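Local coordinates for peptide ABC transporter, peptide-binding protein (Enterococcus faecalis, PDB 3O6P) that probably binds peptides for uptake by an ABC transporter, the chain being one fragment of the extracellular solute-binding protein, at residues Tyr161-Ser166 against Asp207-Ala212; Gly180-Ala185 against Glu213-Gly218. All blocks are in the same frame, centred on the assembly; numbering follows the deposited sequence. Where two conformers were deposited one is given.

Contact 1 (Tyr161-Ser166 against Asp207-Ala212)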
loop_
_atom_site.group_PDB
_atom_site.type_symbol
_atom_site.label_atom_id
_atom_site.label_comp_id
_atom_site.label_asym_id
_atom_site.label_seq_id
_atom_site.Cartn_x
_atom_site.Cartn_y
_atom_site.Cartn_z
ATOM N N TYR A 161 -11.453 15.852 0.335
ATOM C CA TYR A 161 -10.649 17.079 0.205
ATOM C C TYR A 161 -9.165 16.772 0.059
ATOM O O TYR A 161 -8.657 15.761 0.579
ATOM C CB TYR A 161 -10.889 18.057 1.363
ATOM C CG TYR A 161 -12.283 18.636 1.344
ATOM C CD1 TYR A 161 -12.576 19.789 0.605
ATOM C CD2 TYR A 161 -13.321 18.013 2.037
ATOM C CE1 TYR A 161 -13.867 20.318 0.576
ATOM C CE2 TYR A 161 -14.605 18.523 2.013
ATOM C CZ TYR A 161 -14.876 19.676 1.282
ATOM O OH TYR A 161 -16.159 20.179 1.266
ATOM N N ALA A 162 -8.468 17.654 -0.649
ATOM C CA ALA A 162 -7.081 17.401 -1.064
ATOM C C ALA A 162 -6.043 17.459 0.070
ATOM O O ALA A 162 -5.007 18.122 -0.061
ATOM C CB ALA A 162 -6.697 18.361 -2.204
ATOM N N ASP A 163 -6.314 16.783 1.181
ATOM C CA ASP A 163 -5.333 16.740 2.256
ATOM C C ASP A 163 -4.639 15.372 2.410
ATOM O O ASP A 163 -5.305 14.339 2.456
ATOM C CB ASP A 163 -5.925 17.177 3.587
ATOM C CG ASP A 163 -4.851 17.479 4.602
ATOM O OD1 ASP A 163 -4.271 18.606 4.576
ATOM O OD2 ASP A 163 -4.572 16.581 5.405
ATOM N N PRO A 164 -3.301 15.373 2.543
ATOM C CA PRO A 164 -2.585 14.104 2.626
ATOM C C PRO A 164 -3.026 13.244 3.814
ATOM O O PRO A 164 -2.987 12.031 3.722
ATOM C CB PRO A 164 -1.115 14.534 2.774
ATOM C CG PRO A 164 -1.079 15.906 2.195
ATOM C CD PRO A 164 -2.371 16.513 2.629
ATOM N N SER A 165 -3.489 13.867 4.904
ATOM C CA SER A 165 -3.900 13.099 6.075
ATOM C C SER A 165 -5.104 12.206 5.769
ATOM O O SER A 165 -5.302 11.217 6.460
ATOM C CB SER A 165 -4.241 14.019 7.245
ATOM O OG SER A 165 -5.390 14.784 6.951
ATOM N N SER A 166 -5.902 12.562 4.759
ATOM C CA SER A 166 -7.046 11.739 4.358
ATOM C C SER A 166 -6.570 10.321 4.058
ATOM O O SER A 166 -7.249 9.352 4.386
ATOM C CB SER A 166 -7.722 12.332 3.134
ATOM O OG SER A 166 -8.853 11.579 2.756
ATOM N N ASP A 207 5.518 18.715 7.762
ATOM C CA ASP A 207 6.670 17.850 7.945
ATOM C C ASP A 207 6.278 16.521 8.618
ATOM O O ASP A 207 6.828 15.472 8.287
ATOM C CB ASP A 207 7.788 18.578 8.700
ATOM C CG ASP A 207 8.549 19.577 7.822
ATOM O OD1 ASP A 207 8.357 19.606 6.587
ATOM O OD2 ASP A 207 9.347 20.361 8.377
ATOM N N ASP A 208 5.323 16.566 9.552
ATOM C CA ASP A 208 4.798 15.333 10.168
ATOM C C ASP A 208 4.141 14.421 9.115
ATOM O O ASP A 208 4.364 13.195 9.092
ATOM C CB ASP A 208 3.794 15.674 11.267
ATOM C CG ASP A 208 4.467 16.117 12.553
ATOM O OD1 ASP A 208 5.591 15.636 12.840
ATOM O OD2 ASP A 208 3.854 16.907 13.297
HETATM N N MSE A 209 3.363 15.016 8.218
HETATM C CA MSE A 209 2.700 14.215 7.192
HETATM C C MSE A 209 3.711 13.636 6.207
HETATM O O MSE A 209 3.595 12.465 5.818
HETATM C CB MSE A 209 1.632 15.018 6.467
HETATM C CG MSE A 209 0.463 15.395 7.411
HETATM SE SE MSE A 209 -0.983 16.248 6.487
HETATM C CE MSE A 209 -0.063 17.838 5.862
ATOM N N LEU A 210 4.708 14.438 5.805
ATOM C CA LEU A 210 5.796 13.919 4.944
ATOM C C LEU A 210 6.525 12.746 5.598
ATOM O O LEU A 210 6.809 11.731 4.945
ATOM C CB LEU A 210 6.818 15.014 4.636
ATOM C CG LEU A 210 6.407 16.057 3.603
ATOM C CD1 LEU A 210 7.489 17.136 3.598
ATOM C CD2 LEU A 210 6.290 15.416 2.231
ATOM N N ASN A 211 6.832 12.892 6.886
ATOM C CA ASN A 211 7.466 11.821 7.621
ATOM C C ASN A 211 6.607 10.561 7.728
ATOM O O ASN A 211 7.146 9.439 7.649
ATOM C CB ASN A 211 7.950 12.304 8.996
ATOM C CG ASN A 211 9.263 13.051 8.910
ATOM O OD1 ASN A 211 10.167 12.635 8.189
ATOM N ND2 ASN A 211 9.379 14.160 9.658
ATOM N N ALA A 212 5.293 10.749 7.876
ATOM C CA ALA A 212 4.357 9.617 7.867
ATOM C C ALA A 212 4.411 8.881 6.533
ATOM O O ALA A 212 4.590 7.650 6.489
ATOM C CB ALA A 212 2.933 10.069 8.166
#

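Contact 2 (Gly180-Ala185 against Glu213-Gly218)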
loop_
_atom_site.group_PDB
_atom_site.type_symbol
_atom_site.label_atom_id
_atom_site.label_comp_id
_atom_site.label_asym_id
_atom_site.label_seq_id
_atom_site.Cartn_x
_atom_site.Cartn_y
_atom_site.Cartn_z
ATOM N N GLY A 180 -5.357 -4.427 7.318
ATOM C CA GLY A 180 -4.239 -5.362 7.555
ATOM C C GLY A 180 -3.619 -5.183 8.935
ATOM O O GLY A 180 -2.766 -5.969 9.344
ATOM N N ARG A 181 -4.060 -4.161 9.666
ATOM C CA ARG A 181 -3.504 -3.838 10.985
ATOM C C ARG A 181 -1.997 -3.621 10.949
ATOM O O ARG A 181 -1.237 -4.179 11.754
ATOM C CB ARG A 181 -3.898 -4.875 12.052
ATOM C CG ARG A 181 -5.417 -5.089 12.177
ATOM C CD ARG A 181 -6.167 -3.844 12.577
ATOM N NE ARG A 181 -7.525 -4.192 12.969
ATOM C CZ ARG A 181 -8.622 -3.981 12.252
ATOM N NH1 ARG A 181 -8.560 -3.381 11.080
ATOM N NH2 ARG A 181 -9.799 -4.370 12.740
ATOM N N TYR A 182 -1.571 -2.827 9.974
ATOM C CA TYR A 182 -0.233 -2.274 9.960
ATOM C C TYR A 182 -0.051 -1.550 11.285
ATOM O O TYR A 182 -0.958 -0.859 11.770
ATOM C CB TYR A 182 -0.120 -1.264 8.833
ATOM C CG TYR A 182 1.181 -0.492 8.801
ATOM C CD1 TYR A 182 2.393 -1.148 8.545
ATOM C CD2 TYR A 182 1.194 0.906 8.980
ATOM C CE1 TYR A 182 3.589 -0.435 8.470
ATOM C CE2 TYR A 182 2.395 1.646 8.900
ATOM C CZ TYR A 182 3.583 0.963 8.625
ATOM O OH TYR A 182 4.775 1.643 8.551
ATOM N N ASN A 183 1.116 -1.731 11.883
ATOM C CA ASN A 183 1.386 -1.157 13.189
ATOM C C ASN A 183 2.850 -0.752 13.292
ATOM O O ASN A 183 3.736 -1.570 13.603
ATOM C CB ASN A 183 0.994 -2.132 14.315
ATOM C CG ASN A 183 1.066 -1.485 15.708
ATOM O OD1 ASN A 183 1.752 -0.493 15.919
ATOM N ND2 ASN A 183 0.363 -2.062 16.654
ATOM N N ASN A 184 3.094 0.520 13.018
ATOM C CA ASN A 184 4.420 1.086 13.099
ATOM C C ASN A 184 4.319 2.286 14.035
ATOM O O ASN A 184 3.587 3.253 13.765
ATOM C CB ASN A 184 4.881 1.489 11.684
ATOM C CG ASN A 184 6.272 2.123 11.666
ATOM O OD1 ASN A 184 6.513 3.100 12.341
ATOM N ND2 ASN A 184 7.176 1.577 10.856
ATOM N N ALA A 185 5.043 2.195 15.146
ATOM C CA ALA A 185 5.015 3.224 16.193
ATOM C C ALA A 185 5.416 4.622 15.694
ATOM O O ALA A 185 4.811 5.632 16.112
ATOM C CB ALA A 185 5.855 2.798 17.403
ATOM N N GLU A 213 4.293 9.629 5.434
ATOM C CA GLU A 213 4.379 9.001 4.092
ATOM C C GLU A 213 5.698 8.243 3.946
ATOM O O GLU A 213 5.708 7.107 3.497
ATOM C CB GLU A 213 4.263 10.087 2.997
ATOM C CG GLU A 213 4.606 9.628 1.564
ATOM C CD GLU A 213 3.477 8.927 0.794
ATOM O OE1 GLU A 213 2.301 8.943 1.217
ATOM O OE2 GLU A 213 3.786 8.368 -0.284
ATOM N N LYS A 214 6.810 8.880 4.288
ATOM C CA LYS A 214 8.129 8.236 4.113
ATOM C C LYS A 214 8.257 7.023 5.021
ATOM O O LYS A 214 8.973 6.068 4.695
ATOM C CB LYS A 214 9.275 9.216 4.346
ATOM C CG LYS A 214 9.321 10.327 3.288
ATOM C CD LYS A 214 10.583 11.138 3.310
ATOM C CE LYS A 214 10.654 12.126 4.392
ATOM N NZ LYS A 214 11.913 12.979 4.173
ATOM N N THR A 215 7.575 7.045 6.167
ATOM C CA THR A 215 7.679 5.895 7.081
ATOM C C THR A 215 6.945 4.666 6.524
ATOM O O THR A 215 7.517 3.580 6.443
ATOM C CB THR A 215 7.122 6.248 8.462
ATOM O OG1 THR A 215 7.899 7.334 9.009
ATOM C CG2 THR A 215 7.208 5.038 9.413
ATOM N N ILE A 216 5.700 4.846 6.118
ATOM C CA ILE A 216 4.930 3.703 5.597
ATOM C C ILE A 216 5.482 3.203 4.267
ATOM O O ILE A 216 5.476 2.003 4.015
ATOM C CB ILE A 216 3.407 3.976 5.553
ATOM C CG1 ILE A 216 2.638 2.670 5.306
ATOM C CG2 ILE A 216 3.058 5.092 4.562
ATOM C CD1 ILE A 216 1.137 2.820 5.521
HETATM N N MSE A 217 6.016 4.107 3.436
HETATM C CA MSE A 217 6.653 3.634 2.200
HETATM C C MSE A 217 7.988 2.981 2.476
HETATM O O MSE A 217 8.394 2.043 1.761
HETATM C CB MSE A 217 6.770 4.774 1.196
HETATM C CG MSE A 217 5.388 5.153 0.650
HETATM SE SE MSE A 217 4.488 3.756 -0.379
HETATM C CE MSE A 217 3.403 2.963 1.025
ATOM N N GLY A 218 8.659 3.442 3.541
ATOM C CA GLY A 218 9.985 2.899 3.891
ATOM C C GLY A 218 9.937 1.473 4.412
ATOM O O GLY A 218 10.895 0.728 4.238
#

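Contact 1 (Tyr161-Ser166 against Asp207-Ala212)
Met209, present here as selenomethionine, extends its side chain from helix 202-218 to the turn where Asp163, Pro164 and Ser165 lead into the short helix 165-168, and it carries the whole contact on the helix side. The apolar part is its meeting with proline: SE lies 4.1 Å from Pro164 CB, while CE folds over to within 4.2 Å of Pro164 CD. A bend at the selenium (chi3 -63°) turns the methyl towards the ring, and the two side chains cross at about a right angle. Phe68 of helix 68-72 packs against both residues and widens the apolar patch.

The polar groups around the selenium are bonded within their own turn. Met209 SE is 3.8 Å from Asp163 OD2 and 3.8 Å from Ser165 N, but no hydrogen bond spans the two segments. Instead, Ser165 N donates to Asp163 OD2 over 3.0 Å, a capping bond that arrives 43° out of the carboxylate plane. The second donor is the hydroxyl of the same serine: Ser165 OG makes a short hydrogen bond, 2.5 Å, to Asp163 OD2 on the anti side of the carboxylate. It gets there because chi1 of 66° sets it between the backbone N and the carbonyl carbon.

Charge supplies the third element. Asp163 OD2 also forms a salt bridge with Arg205, which stands earlier on the helix that carries Met209, so an ionic tie runs beside the selenium contact.

Taken together, the chemistry implies that a single carboxylate oxygen, meeting an amide, a hydroxyl and a guanidinium group, probably helps to hold the turn in shape, and that the end of the methionine side chain, selenium here in place of sulfur, packs against that surface with no hydrogen bond across the contact.

Contact 2 (Gly180-Ala185 against Glu213-Gly218)
Tyr182 and Ile216 carry the larger share of this contact, with Thr215 as the third main participant. The tyrosine belongs to the loop ahead of helix 185-195, and with CG anti to its own backbone nitrogen (chi1 173°) the ring reaches across to the last turns of helix 202-218. Ile216 meets it along one flank: CG1 lies 3.7 Å from Tyr182 CE2, and CD1 follows at 3.8 Å from the same carbon. The approach is oblique. Farther out, Tyr182 OH comes within 3.6 Å of Ile216 CA, close against the helix backbone. That hydroxyl is hydrogen-bonded to Asp219 OD1, just beyond the helix segment, so the ring is held at its polar end while the isoleucine packs against CD2, CE2 and CZ, and Phe171 and Phe187 add to the apolar surroundings of Ile216.

Thr215 turns its methyl, not its hydroxyl, to the loop. CG2 rests 3.6 Å from Asn184 OD1 and 3.7 Å from Asn184 ND2, touching both ends of the amide about equally. The hydroxyl, set on the other branch, bonds back to Asn211 O one turn earlier in its own helix. Asn184 in turn is occupied at both amide atoms: OD1 accepts from Phe187 N, and ND2 donates to Asp219 OD2. Its backbone N also lies 4.3 Å above the plane of the Tyr182 ring, over the centre, so the loop's own backbone covers one face of the ring.

The arrangement is that of a side-chain N-cap: Asn184 stands immediately before helix 185-195 and caps its first turn, while Asp219, hydrogen-bonded to both loop side chains, joins that helix start to the end of helix 202-218.

Overall arrangement
Following the chain from its N terminus, strand 152-158 leads to the turn at 161-166; the loop 180-185 comes next, then helix 185-195, then helix 202-218, which serves both contacts and precedes the last strand, 223-228. Contact 1 closes a loop with 40 residues between its segments, contact 2 one with 27. Because 180-185 falls inside the first loop and 213-218 beyond it, the two cross rather than nest. Their second segments adjoin along one helix, while the contact centres lie about 13 Å apart. The helix is thus tied at its middle to the start of helix 165-168 and near its end to the start of helix 185-195.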